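Local coordinates for protein dextranase (Pseudarthrobacter oxydans, PDB 6NZS) that probably catalyses the endohydrolysis of (1->6)-alpha-D-glucosidic linkages in dextran, as a member of glycoside hydrolase family 49, at residues D271-S274 / Q275-V278; S452-W456 / E457-S461; N563-D566 / H567-G570; E577-N580 / S581-A584. All coordinates share one frame; numbering follows the deposited sequence.

Contact 1. Residues D271-S274 / Q275-V278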
ATOM      1  N   ASP A 271       3.969  13.990  22.604  1.00 17.71           N
ATOM      2  CA  ASP A 271       2.551  13.648  22.562  1.00 17.86           C
ATOM      3  C   ASP A 271       1.656  14.776  23.061  1.00 16.99           C
ATOM      4  O   ASP A 271       0.520  14.524  23.473  1.00 18.19           O
ATOM      5  CB  ASP A 271       2.268  12.345  23.325  1.00 17.03           C
ATOM      6  CG  ASP A 271       2.646  12.418  24.800  1.00 21.41           C
ATOM      7  OD1 ASP A 271       3.067  13.493  25.272  1.00 22.43           O
ATOM      8  OD2 ASP A 271       2.522  11.382  25.491  1.00 21.54           O
ATOM      9  N   ASN A 272       2.129  16.022  22.991  1.00 15.49           N
ATOM     10  CA  ASN A 272       1.467  17.141  23.645  1.00 18.22           C
ATOM     11  C   ASN A 272       0.421  17.845  22.787  1.00 18.67           C
ATOM     12  O   ASN A 272      -0.355  18.640  23.324  1.00 18.14           O
ATOM     13  CB  ASN A 272       2.506  18.170  24.105  1.00 18.76           C
ATOM     14  CG  ASN A 272       3.377  18.653  22.969  1.00 17.57           C
ATOM     15  OD1 ASN A 272       4.209  17.908  22.464  1.00 20.05           O
ATOM     16  ND2 ASN A 272       3.176  19.894  22.549  1.00 16.96           N
ATOM     17  N   GLN A 273       0.379  17.602  21.478  1.00 16.80           N
ATOM     18  CA  GLN A 273      -0.572  18.294  20.611  1.00 15.27           C
ATOM     19  C   GLN A 273      -1.914  17.575  20.594  1.00 15.35           C
ATOM     20  O   GLN A 273      -1.969  16.343  20.599  1.00 17.18           O
ATOM     21  CB  GLN A 273      -0.051  18.389  19.173  1.00 14.29           C
ATOM     22  CG  GLN A 273       1.243  19.184  18.998  1.00 14.77           C
ATOM     23  CD  GLN A 273       1.068  20.676  19.218  1.00 17.09           C
ATOM     24  OE1 GLN A 273      -0.047  21.201  19.195  1.00 17.41           O
ATOM     25  NE2 GLN A 273       2.181  21.372  19.429  1.00 19.22           N
ATOM     26  N   SER A 274      -2.998  18.351  20.564  1.00 15.27           N
ATOM     27  CA  SER A 274      -4.316  17.754  20.384  1.00 14.41           C
ATOM     28  C   SER A 274      -4.584  17.397  18.927  1.00 15.70           C
ATOM     29  O   SER A 274      -5.369  16.478  18.658  1.00 16.16           O
ATOM     30  CB  SER A 274      -5.414  18.673  20.922  1.00 20.18           C
ATOM     31  OG  SER A 274      -5.512  19.849  20.145  1.00 20.44           O
ATOM     32  N   GLN A 275      -3.949  18.100  17.988  1.00 13.77           N
ATOM     33  CA  GLN A 275      -4.155  17.860  16.561  1.00 14.09           C
ATOM     34  C   GLN A 275      -2.815  17.895  15.843  1.00 15.03           C
ATOM     35  O   GLN A 275      -2.095  18.897  15.906  1.00 14.69           O
ATOM     36  CB  GLN A 275      -5.089  18.912  15.962  1.00 14.30           C
ATOM     37  CG  GLN A 275      -5.211  18.840  14.434  1.00 14.95           C
ATOM     38  CD  GLN A 275      -6.209  17.786  13.990  1.00 17.13           C
ATOM     39  OE1 GLN A 275      -7.382  17.831  14.360  1.00 19.83           O
ATOM     40  NE2 GLN A 275      -5.742  16.821  13.197  1.00 14.80           N
ATOM     41  N   TYR A 276      -2.498  16.807  15.142  1.00 12.34           N
ATOM     42  CA  TYR A 276      -1.325  16.712  14.289  1.00 11.92           C
ATOM     43  C   TYR A 276      -1.785  16.699  12.838  1.00 11.27           C
ATOM     44  O   TYR A 276      -2.890  16.248  12.527  1.00 12.31           O
ATOM     45  CB  TYR A 276      -0.552  15.412  14.556  1.00 11.34           C
ATOM     46  CG  TYR A 276       0.064  15.359  15.934  1.00 12.02           C
ATOM     47  CD1 TYR A 276       1.295  15.947  16.183  1.00 14.15           C
ATOM     48  CD2 TYR A 276      -0.594  14.743  16.985  1.00 14.51           C
ATOM     49  CE1 TYR A 276       1.866  15.915  17.446  1.00 14.89           C
ATOM     50  CE2 TYR A 276      -0.037  14.708  18.255  1.00 15.21           C
ATOM     51  CZ  TYR A 276       1.193  15.296  18.475  1.00 16.69           C
ATOM     52  OH  TYR A 276       1.744  15.269  19.748  1.00 16.62           O
ATOM     53  N   LYS A 277      -0.935  17.208  11.950  1.00 11.54           N
ATOM     54  CA  LYS A 277      -1.229  17.176  10.523  1.00 11.20           C
ATOM     55  C   LYS A 277       0.041  16.873   9.753  1.00 12.05           C
ATOM     56  O   LYS A 277       1.084  17.483   9.996  1.00 12.02           O
ATOM     57  CB  LYS A 277      -1.794  18.516  10.029  1.00 11.80           C
ATOM     58  CG  LYS A 277      -3.203  18.819  10.525  1.00 11.76           C
ATOM     59  CD  LYS A 277      -3.709  20.161  10.007  1.00 13.52           C
ATOM     60  CE  LYS A 277      -5.167  20.375  10.396  1.00 14.52           C
ATOM     61  NZ  LYS A 277      -5.663  21.740  10.060  1.00 13.96           N
ATOM     62  N   VAL A 278      -0.056  15.936   8.816  1.00 10.50           N
ATOM     63  CA  VAL A 278       0.955  15.744   7.786  1.00 10.74           C
ATOM     64  C   VAL A 278       0.173  15.750   6.484  1.00 10.06           C
ATOM     65  O   VAL A 278      -0.618  14.833   6.239  1.00 11.54           O
ATOM     66  CB  VAL A 278       1.725  14.427   7.962  1.00 10.46           C
ATOM     67  CG1 VAL A 278       2.667  14.206   6.786  1.00 11.72           C
ATOM     68  CG2 VAL A 278       2.496  14.438   9.290  1.00 11.53           C
TER
HETATM   69  O   HOH W   1       3.907  17.124  19.954  1.00 20.04           O
HETATM   70  O   HOH W   2      -2.606  20.764  18.206  1.00 22.95           O
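Tyr276 turns back along the loop that precedes its own strand and meets Gln273 on one face of its ring. The CB of Gln273 stands 3.7 Å from the ring centroid, only 24° off the normal, a CH-pi contact displaced toward the phenol end, where CB comes within 3.4 Å of CZ. The two side chains cross at about a right angle. Turned away from its own carbonyl carbon (chi1 -66°), the tyrosine ring extends toward Asp271, and its OH accepts a hydrogen bond from Gln273 N (3.2 Å, N-H...O 159°). A water lying at the ring edge links OH, at 2.9 Å, to Asn272 OD1. This loop leads into strand 275-279, one rung of the parallel beta-solenoid, flanked by strands 253-256 and 325-335. Gln273 bends at chi2, and its NE2 donates to Pro249 O in a neighbouring coil, as does Asn272 ND2; Gln273 OE1 accepts a hydrogen bond from a second water, 2.8 Å away, which in turn accepts from Gln275 N. Gln275 folds over its own strand instead: NE2 donates to Tyr276 O at 3.0 Å, with the acceptor near the amide plane but the donor above the carbonyl plane.

Contact 2. Residues S452-W456 / E457-S461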
ATOM      1  N   SER A 452      -5.607 -13.952   9.230  1.00 11.96           N
ATOM      2  CA  SER A 452      -5.187 -13.861  10.627  1.00 11.19           C
ATOM      3  C   SER A 452      -3.989 -14.794  10.754  1.00 12.05           C
ATOM      4  O   SER A 452      -4.150 -16.013  10.878  1.00 11.27           O
ATOM      5  CB  SER A 452      -6.299 -14.276  11.581  1.00 11.79           C
ATOM      6  OG  SER A 452      -5.768 -14.433  12.902  1.00 12.60           O
ATOM      7  N   SER A 453      -2.790 -14.228  10.688  1.00 10.65           N
ATOM      8  CA  SER A 453      -1.589 -15.038  10.823  1.00 10.73           C
ATOM      9  C   SER A 453      -1.501 -15.630  12.227  1.00 11.27           C
ATOM     10  O   SER A 453      -2.047 -15.085  13.197  1.00 12.58           O
ATOM     11  CB  SER A 453      -0.345 -14.190  10.555  1.00 12.62           C
ATOM     12  OG  SER A 453       0.838 -14.981  10.637  1.00 12.43           O
ATOM     13  N   SER A 454      -0.798 -16.756  12.327  1.00 12.43           N
ATOM     14  CA  SER A 454      -0.437 -17.328  13.618  1.00 12.91           C
ATOM     15  C   SER A 454       0.508 -16.378  14.362  1.00 13.90           C
ATOM     16  O   SER A 454       0.913 -15.335  13.851  1.00 13.19           O
ATOM     17  CB  SER A 454       0.181 -18.704  13.395  1.00 13.60           C
ATOM     18  OG  SER A 454       1.286 -18.608  12.515  1.00 14.38           O
ATOM     19  N   HIS A 455       0.879 -16.757  15.592  1.00 14.59           N
ATOM     20  CA  HIS A 455       1.546 -15.823  16.497  1.00 14.83           C
ATOM     21  C   HIS A 455       2.977 -15.523  16.061  1.00 15.92           C
ATOM     22  O   HIS A 455       3.749 -16.429  15.748  1.00 16.71           O
ATOM     23  CB  HIS A 455       1.560 -16.391  17.913  1.00 16.30           C
ATOM     24  CG  HIS A 455       1.651 -15.341  18.976  1.00 16.51           C
ATOM     25  ND1 HIS A 455       2.802 -14.622  19.219  1.00 18.35           N
ATOM     26  CD2 HIS A 455       0.724 -14.876  19.849  1.00 17.59           C
ATOM     27  CE1 HIS A 455       2.582 -13.765  20.202  1.00 20.11           C
ATOM     28  NE2 HIS A 455       1.331 -13.899  20.601  1.00 18.29           N
ATOM     29  N   TRP A 456       3.339 -14.236  16.093  1.00 14.69           N
ATOM     30  CA  TRP A 456       4.686 -13.822  15.701  1.00 17.36           C
ATOM     31  C   TRP A 456       5.767 -14.462  16.568  1.00 17.27           C
ATOM     32  O   TRP A 456       6.895 -14.653  16.103  1.00 19.00           O
ATOM     33  CB  TRP A 456       4.814 -12.295  15.728  1.00 16.74           C
ATOM     34  CG  TRP A 456       4.777 -11.694  17.110  1.00 17.96           C
ATOM     35  CD1 TRP A 456       3.679 -11.246  17.778  1.00 19.20           C
ATOM     36  CD2 TRP A 456       5.895 -11.470  17.982  1.00 22.33           C
ATOM     37  NE1 TRP A 456       4.039 -10.756  19.017  1.00 21.38           N
ATOM     38  CE2 TRP A 456       5.394 -10.886  19.165  1.00 23.14           C
ATOM     39  CE3 TRP A 456       7.270 -11.712  17.878  1.00 24.49           C
ATOM     40  CZ2 TRP A 456       6.220 -10.538  20.236  1.00 25.60           C
ATOM     41  CZ3 TRP A 456       8.088 -11.366  18.940  1.00 23.73           C
ATOM     42  CH2 TRP A 456       7.561 -10.787  20.105  1.00 25.40           C
ATOM     43  N   GLU A 457       5.454 -14.787  17.824  1.00 17.84           N
ATOM     44  CA  GLU A 457       6.468 -15.375  18.696  1.00 20.83           C
ATOM     45  C   GLU A 457       6.824 -16.794  18.270  1.00 20.68           C
ATOM     46  O   GLU A 457       7.938 -17.262  18.540  1.00 22.07           O
ATOM     47  CB  GLU A 457       5.988 -15.371  20.145  1.00 24.50           C
ATOM     48  CG  GLU A 457       5.996 -14.001  20.806  1.00 24.30           C
ATOM     49  CD  GLU A 457       5.266 -13.988  22.140  1.00 27.06           C
ATOM     50  OE1 GLU A 457       4.729 -15.040  22.542  1.00 28.45           O
ATOM     51  OE2 GLU A 457       5.225 -12.920  22.785  1.00 33.65           O
ATOM     52  N   ASP A 458       5.891 -17.498  17.626  1.00 19.62           N
ATOM     53  CA  ASP A 458       6.129 -18.876  17.186  1.00 20.30           C
ATOM     54  C   ASP A 458       4.993 -19.208  16.213  1.00 19.30           C
ATOM     55  O   ASP A 458       3.917 -19.644  16.624  1.00 19.09           O
ATOM     56  CB  ASP A 458       6.165 -19.853  18.346  1.00 24.29           C
ATOM     57  CG  ASP A 458       6.507 -21.276  17.911  1.00 26.44           C
ATOM     58  OD1 ASP A 458       6.560 -21.549  16.692  1.00 24.01           O
ATOM     59  OD2 ASP A 458       6.727 -22.126  18.803  1.00 27.91           O
ATOM     60  N   MET A 459       5.258 -19.003  14.923  1.00 17.83           N
ATOM     61  CA  MET A 459       4.210 -19.188  13.926  1.00 18.43           C
ATOM     62  C   MET A 459       3.755 -20.633  13.816  1.00 18.20           C
ATOM     63  O   MET A 459       2.658 -20.882  13.310  1.00 16.15           O
ATOM     64  CB  MET A 459       4.688 -18.667  12.573  1.00 15.51           C
ATOM     65  CG  MET A 459       4.946 -17.168  12.561  1.00 17.01           C
ATOM     66  SD  MET A 459       5.562 -16.556  10.985  1.00 17.20           S
ATOM     67  CE  MET A 459       4.094 -16.690   9.969  1.00 15.30           C
ATOM     68  N   GLY A 460       4.567 -21.591  14.268  1.00 18.52           N
ATOM     69  CA  GLY A 460       4.188 -22.988  14.200  1.00 18.72           C
ATOM     70  C   GLY A 460       3.448 -23.518  15.405  1.00 22.73           C
ATOM     71  O   GLY A 460       2.971 -24.655  15.383  1.00 21.38           O
ATOM     72  N   SER A 461       3.327 -22.723  16.459  1.00 19.45           N
ATOM     73  CA  SER A 461       2.628 -23.167  17.652  1.00 22.88           C
ATOM     74  C   SER A 461       1.124 -23.013  17.473  1.00 21.42           C
ATOM     75  O   SER A 461       0.646 -22.097  16.797  1.00 19.20           O
ATOM     76  CB  SER A 461       3.087 -22.349  18.858  1.00 22.45           C
ATOM     77  OG  SER A 461       2.271 -22.611  19.987  1.00 22.77           O
TER
HETATM   78  O   HOH W   3       1.140 -19.358  16.667  1.00 16.17           O
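Glu457 runs alongside His455 and at the same time covers Trp456. Its backbone N donates to His455 ND1 (3.0 Å, N-H...N 166°), lying practically in the imidazole plane, a bond that would hold the ring's rotation. The glutamate CG sits over the six-membered ring of Trp456, 3.5 Å from its centroid and 9° off the normal, a CH-pi contact, while its CD comes within 3.3 Å of His455 CE1. The carboxylate is tilted from the imidazole plane, and its OE1 forms a salt bridge to Lys464. Trp456 lies against its successor because chi1 (69°) sets the indole between the backbone N and carbonyl carbon. Behind these groups the chain makes two consecutive type I beta turns, His455 to Asp458 and Asp458 to Ser461, in the loop that leaves solenoid strand 450-452; the first is closed by Asp458 N donating to His455 O at 3.0 Å. In the second, Asp458 OD1 accepts from Gly460 N, an Asx turn. Further back, Ser454 OG donates to Met459 O (2.8 Å) in the carbonyl plane, on a lone pair, and Met459 CE packs near Ser453 OG. A water accepts from His455 N, 2.8 Å away, and donates to Asp458 O and Ser461 O, tying both turns together, while Ser453 and Trp456 bond through their backbones to Trp418.

Contact 3. Residues N563-D566 / H567-G570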
ATOM      1  N   ASN A 563     -18.923 -26.655  -5.433  1.00 18.67           N
ATOM      2  CA  ASN A 563     -17.774 -26.002  -6.051  1.00 15.35           C
ATOM      3  C   ASN A 563     -16.889 -25.306  -5.021  1.00 12.82           C
ATOM      4  O   ASN A 563     -16.125 -24.402  -5.380  1.00 12.91           O
ATOM      5  CB  ASN A 563     -18.224 -25.010  -7.130  1.00 14.91           C
ATOM      6  CG  ASN A 563     -18.997 -23.833  -6.555  1.00 13.41           C
ATOM      7  OD1 ASN A 563     -19.287 -23.801  -5.360  1.00 12.95           O
ATOM      8  ND2 ASN A 563     -19.319 -22.858  -7.395  1.00 14.93           N
ATOM      9  N   TRP A 564     -16.969 -25.710  -3.749  1.00 13.32           N
ATOM     10  CA  TRP A 564     -16.371 -24.954  -2.655  1.00 12.12           C
ATOM     11  C   TRP A 564     -15.122 -25.578  -2.051  1.00 11.97           C
ATOM     12  O   TRP A 564     -14.318 -24.847  -1.466  1.00 11.73           O
ATOM     13  CB  TRP A 564     -17.404 -24.726  -1.527  1.00 13.34           C
ATOM     14  CG  TRP A 564     -17.914 -26.011  -0.941  1.00 14.28           C
ATOM     15  CD1 TRP A 564     -19.012 -26.710  -1.341  1.00 15.46           C
ATOM     16  CD2 TRP A 564     -17.319 -26.762   0.121  1.00 13.87           C
ATOM     17  NE1 TRP A 564     -19.144 -27.853  -0.585  1.00 16.30           N
ATOM     18  CE2 TRP A 564     -18.117 -27.911   0.318  1.00 13.63           C
ATOM     19  CE3 TRP A 564     -16.200 -26.571   0.937  1.00 12.78           C
ATOM     20  CZ2 TRP A 564     -17.823 -28.866   1.291  1.00 14.43           C
ATOM     21  CZ3 TRP A 564     -15.905 -27.524   1.895  1.00 15.05           C
ATOM     22  CH2 TRP A 564     -16.715 -28.658   2.064  1.00 15.53           C
ATOM     23  N   ALA A 565     -14.939 -26.894  -2.155  1.00 12.49           N
ATOM     24  CA  ALA A 565     -13.969 -27.582  -1.311  1.00 11.01           C
ATOM     25  C   ALA A 565     -12.530 -27.363  -1.793  1.00 12.09           C
ATOM     26  O   ALA A 565     -12.271 -26.686  -2.796  1.00 12.09           O
ATOM     27  CB  ALA A 565     -14.338 -29.059  -1.172  1.00 13.86           C
ATOM     28  N   ASP A 566     -11.574 -27.942  -1.055  1.00 12.58           N
ATOM     29  CA  ASP A 566     -10.168 -27.604  -1.272  1.00 11.73           C
ATOM     30  C   ASP A 566      -9.691 -27.967  -2.674  1.00 11.69           C
ATOM     31  O   ASP A 566      -8.877 -27.237  -3.258  1.00 12.93           O
ATOM     32  CB  ASP A 566      -9.251 -28.167  -0.174  1.00 13.50           C
ATOM     33  CG  ASP A 566      -9.324 -29.692  -0.018  1.00 14.15           C
ATOM     34  OD1 ASP A 566     -10.189 -30.365  -0.614  1.00 14.33           O
ATOM     35  OD2 ASP A 566      -8.484 -30.214   0.739  1.00 21.84           O
ATOM     36  N   HIS A 567     -10.202 -29.061  -3.238  1.00 12.40           N
ATOM     37  CA  HIS A 567      -9.857 -29.511  -4.582  1.00 12.69           C
ATOM     38  C   HIS A 567     -10.822 -28.989  -5.636  1.00 13.16           C
ATOM     39  O   HIS A 567     -10.716 -29.383  -6.806  1.00 13.41           O
ATOM     40  CB  HIS A 567      -9.861 -31.046  -4.621  1.00 14.28           C
ATOM     41  CG  HIS A 567     -11.175 -31.653  -4.233  1.00 15.24           C
ATOM     42  ND1 HIS A 567     -12.156 -31.964  -5.151  1.00 16.98           N
ATOM     43  CD2 HIS A 567     -11.676 -31.991  -3.020  1.00 20.05           C
ATOM     44  CE1 HIS A 567     -13.199 -32.474  -4.523  1.00 21.78           C
ATOM     45  NE2 HIS A 567     -12.937 -32.494  -3.229  1.00 23.12           N
ATOM     46  N   GLN A 568     -11.757 -28.130  -5.250  1.00 12.52           N
ATOM     47  CA  GLN A 568     -12.735 -27.528  -6.137  1.00 12.62           C
ATOM     48  C   GLN A 568     -12.400 -26.052  -6.326  1.00 11.47           C
ATOM     49  O   GLN A 568     -11.409 -25.547  -5.794  1.00 11.03           O
ATOM     50  CB  GLN A 568     -14.150 -27.719  -5.576  1.00 13.29           C
ATOM     51  CG  GLN A 568     -14.439 -29.187  -5.207  1.00 14.34           C
ATOM     52  CD  GLN A 568     -15.859 -29.427  -4.724  1.00 18.80           C
ATOM     53  OE1 GLN A 568     -16.375 -28.699  -3.876  1.00 16.58           O
ATOM     54  NE2 GLN A 568     -16.497 -30.463  -5.262  1.00 23.12           N
ATOM     55  N   LEU A 569     -13.243 -25.366  -7.098  1.00 10.27           N
ATOM     56  CA  LEU A 569     -12.943 -23.989  -7.491  1.00  9.45           C
ATOM     57  C   LEU A 569     -12.727 -23.079  -6.283  1.00 10.78           C
ATOM     58  O   LEU A 569     -11.852 -22.208  -6.308  1.00 10.63           O
ATOM     59  CB  LEU A 569     -14.054 -23.446  -8.390  1.00 11.80           C
ATOM     60  CG  LEU A 569     -13.857 -22.013  -8.899  1.00 10.37           C
ATOM     61  CD1 LEU A 569     -12.619 -21.911  -9.810  1.00 13.10           C
ATOM     62  CD2 LEU A 569     -15.097 -21.536  -9.633  1.00 14.06           C
ATOM     63  N   GLY A 570     -13.513 -23.253  -5.215  1.00 11.25           N
ATOM     64  CA  GLY A 570     -13.410 -22.339  -4.083  1.00 10.89           C
ATOM     65  C   GLY A 570     -12.172 -22.529  -3.228  1.00 10.16           C
ATOM     66  O   GLY A 570     -11.784 -21.605  -2.500  1.00 11.21           O
TER
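Residues 565-568 form a type I beta turn, closed by Gln568 N donating to Ala565 O (2.9 Å), and the chain then curls back until Gly570 N donates to Asn563 O at 2.9 Å. Inside this loop the Gln568 side chain folds over the backbone of Trp564 and Ala565. Its OE1 takes a nearly straight bond from Ala565 N (2.9 Å, 169°) in the carbonyl plane, on a lone pair, and a weak one from Trp564 N at 3.1 Å. The chain is extended beyond CG (chi2 -177°), which carries the amide across the turn; its plane stands 89° from the Trp564 indole, over one face of which OE1 and Ala565 CB lie. With an alanine in place of Gln568, the backbone N-H groups of Trp564 and Ala565 would probably lose their shared acceptor, and Asp562 OD1 its amide donor. His567 receives Gln568 CG over one face of its imidazole, while Asp566 OD1 approaches the ring edge, 3.3 Å from CD2. The loop lies between strands 555-556 and 582-585, and Asn563 ND2 fastens it to Glu555. One side-chain oxygen thus serves two backbone donors, while Asp562 OD1 holds NE2, which would set the orientation of the amide.

Contact 4. Residues E577-N580 / S581-A584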
ATOM      1  N   GLU A 577     -14.433 -29.397  11.910  1.00 17.16           N
ATOM      2  CA  GLU A 577     -15.095 -29.047  13.164  1.00 17.47           C
ATOM      3  C   GLU A 577     -15.737 -27.668  13.113  1.00 19.74           C
ATOM      4  O   GLU A 577     -16.581 -27.355  13.958  1.00 20.99           O
ATOM      5  CB  GLU A 577     -14.127 -29.148  14.348  1.00 20.08           C
ATOM      6  CG  GLU A 577     -13.092 -28.034  14.443  1.00 20.45           C
ATOM      7  CD  GLU A 577     -12.238 -28.135  15.697  1.00 25.22           C
ATOM      8  OE1 GLU A 577     -12.429 -29.094  16.478  1.00 29.18           O
ATOM      9  OE2 GLU A 577     -11.369 -27.265  15.912  1.00 23.18           O
ATOM     10  N   ASN A 578     -15.367 -26.838  12.140  1.00 17.51           N
ATOM     11  CA  ASN A 578     -15.901 -25.490  12.018  1.00 17.57           C
ATOM     12  C   ASN A 578     -16.987 -25.377  10.961  1.00 15.58           C
ATOM     13  O   ASN A 578     -17.365 -24.257  10.598  1.00 14.87           O
ATOM     14  CB  ASN A 578     -14.765 -24.504  11.736  1.00 15.44           C
ATOM     15  CG  ASN A 578     -13.733 -24.491  12.833  1.00 17.22           C
ATOM     16  OD1 ASN A 578     -14.069 -24.639  14.012  1.00 17.47           O
ATOM     17  ND2 ASN A 578     -12.468 -24.332  12.467  1.00 15.92           N
ATOM     18  N   TRP A 579     -17.513 -26.510  10.482  1.00 14.14           N
ATOM     19  CA  TRP A 579     -18.528 -26.511   9.432  1.00 15.48           C
ATOM     20  C   TRP A 579     -19.656 -25.528   9.715  1.00 15.83           C
ATOM     21  O   TRP A 579     -20.063 -24.763   8.837  1.00 14.89           O
ATOM     22  CB  TRP A 579     -19.089 -27.924   9.257  1.00 16.99           C
ATOM     23  CG  TRP A 579     -20.166 -28.016   8.221  1.00 17.24           C
ATOM     24  CD1 TRP A 579     -21.514 -28.106   8.437  1.00 18.73           C
ATOM     25  CD2 TRP A 579     -19.989 -28.025   6.801  1.00 17.20           C
ATOM     26  NE1 TRP A 579     -22.183 -28.168   7.238  1.00 22.39           N
ATOM     27  CE2 TRP A 579     -21.268 -28.127   6.218  1.00 18.16           C
ATOM     28  CE3 TRP A 579     -18.870 -27.963   5.966  1.00 17.65           C
ATOM     29  CZ2 TRP A 579     -21.457 -28.166   4.839  1.00 21.44           C
ATOM     30  CZ3 TRP A 579     -19.057 -28.000   4.603  1.00 18.91           C
ATOM     31  CH2 TRP A 579     -20.341 -28.097   4.049  1.00 18.73           C
ATOM     32  N   ASN A 580     -20.174 -25.525  10.944  1.00 16.32           N
ATOM     33  CA  ASN A 580     -21.316 -24.663  11.222  1.00 15.49           C
ATOM     34  C   ASN A 580     -20.922 -23.228  11.549  1.00 15.91           C
ATOM     35  O   ASN A 580     -21.806 -22.403  11.813  1.00 14.95           O
ATOM     36  CB  ASN A 580     -22.187 -25.276  12.317  1.00 17.43           C
ATOM     37  CG  ASN A 580     -22.987 -26.445  11.807  1.00 22.24           C
ATOM     38  OD1 ASN A 580     -23.551 -26.385  10.713  1.00 22.45           O
ATOM     39  ND2 ASN A 580     -23.029 -27.521  12.578  1.00 28.56           N
ATOM     40  N   SER A 581     -19.633 -22.911  11.503  1.00 13.37           N
ATOM     41  CA  SER A 581     -19.133 -21.572  11.767  1.00 14.27           C
ATOM     42  C   SER A 581     -18.839 -20.787  10.496  1.00 13.03           C
ATOM     43  O   SER A 581     -18.265 -19.699  10.580  1.00 13.58           O
ATOM     44  CB  SER A 581     -17.884 -21.634  12.644  1.00 14.34           C
ATOM     45  OG  SER A 581     -18.230 -22.002  13.974  1.00 16.03           O
ATOM     46  N   TRP A 582     -19.202 -21.310   9.324  1.00 12.76           N
ATOM     47  CA  TRP A 582     -19.007 -20.546   8.096  1.00 12.51           C
ATOM     48  C   TRP A 582     -20.115 -20.854   7.105  1.00 13.32           C
ATOM     49  O   TRP A 582     -20.815 -21.864   7.210  1.00 15.06           O
ATOM     50  CB  TRP A 582     -17.627 -20.774   7.452  1.00 12.74           C
ATOM     51  CG  TRP A 582     -17.400 -22.156   6.898  1.00 12.51           C
ATOM     52  CD1 TRP A 582     -17.000 -23.250   7.596  1.00 12.95           C
ATOM     53  CD2 TRP A 582     -17.514 -22.576   5.522  1.00 12.97           C
ATOM     54  NE1 TRP A 582     -16.872 -24.335   6.756  1.00 13.23           N
ATOM     55  CE2 TRP A 582     -17.184 -23.946   5.479  1.00 13.50           C
ATOM     56  CE3 TRP A 582     -17.870 -21.929   4.332  1.00 13.41           C
ATOM     57  CZ2 TRP A 582     -17.199 -24.681   4.295  1.00 13.64           C
ATOM     58  CZ3 TRP A 582     -17.885 -22.665   3.152  1.00 13.22           C
ATOM     59  CH2 TRP A 582     -17.554 -24.024   3.148  1.00 14.84           C
ATOM     60  N   ASN A 583     -20.241 -19.979   6.113  1.00 12.67           N
ATOM     61  CA  ASN A 583     -21.156 -20.195   5.007  1.00 12.55           C
ATOM     62  C   ASN A 583     -20.578 -19.511   3.778  1.00 14.10           C
ATOM     63  O   ASN A 583     -19.842 -18.527   3.886  1.00 13.96           O
ATOM     64  CB  ASN A 583     -22.555 -19.651   5.326  1.00 13.20           C
ATOM     65  CG  ASN A 583     -23.625 -20.194   4.393  1.00 15.36           C
ATOM     66  OD1 ASN A 583     -23.389 -21.129   3.624  1.00 15.54           O
ATOM     67  ND2 ASN A 583     -24.806 -19.602   4.451  1.00 15.89           N
ATOM     68  N   ALA A 584     -20.901 -20.057   2.609  1.00 14.24           N
ATOM     69  CA  ALA A 584     -20.607 -19.427   1.327  1.00 12.42           C
ATOM     70  C   ALA A 584     -21.883 -19.510   0.510  1.00 13.09           C
ATOM     71  O   ALA A 584     -22.395 -20.610   0.281  1.00 13.89           O
ATOM     72  CB  ALA A 584     -19.459 -20.140   0.598  1.00 13.15           C
TER
HETATM   73  O   HOH W   4     -16.564 -23.746  15.385  1.00 29.01           O
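Trp579 and Trp582 set their indoles steeply to one another, the six-membered rings at 80° with centroids 5.5 Å apart. They touch where Trp579 CZ3 comes to 3.8 Å from Trp582 CZ2. Trp579 extends with CG opposite its backbone N (chi1 179°), whereas a chi1 of 68° in Trp582 brings its ring back toward the preceding residues. There Asn578 O lies at the ring edge, 3.2 Å from Trp582 CD1. The chain here runs through a short 3-10 segment, with Ser581 N donating to Asn578 O (2.8 Å), and it continues into strand 582-585, which pairs in parallel with strand 545-552 at the end of the beta-solenoid. Lys559 makes cation-pi contacts with both indoles, and Phe574 meets Trp582 edge-to-face. A serine in place of Trp582 would probably open a gap beside Trp579 and deprive Lys559 of one of the indoles it rests against. A water donates to Asn578 OD1 and, at 2.8 Å, to Ser581 OG; Asn578 ND2 bonds to Leu522 O, and Ser581 OG also bonds to Gly536 O.

In the fold
The four contacts follow one another along the chain and are spread over the parallel beta-solenoid. Contact 1, at strand 275-279, is far from the rest: its centre lies about 35, 45 and 50 Å from the centres of contacts 2, 4 and 3. Its strand and the strand 582-585 entered by contact 4 belong to the same run of parallel pairings. Contact 2 lies between, about 12 Å from contact 4 at the nearest atoms. Contacts 3 and 4 touch, through Trp564 CH2 and Trp579 CZ3 at 3.5 Å and Trp564 CE3 and Trp582 CH2 at 3.6 Å, so three indoles cluster near the C-terminal end.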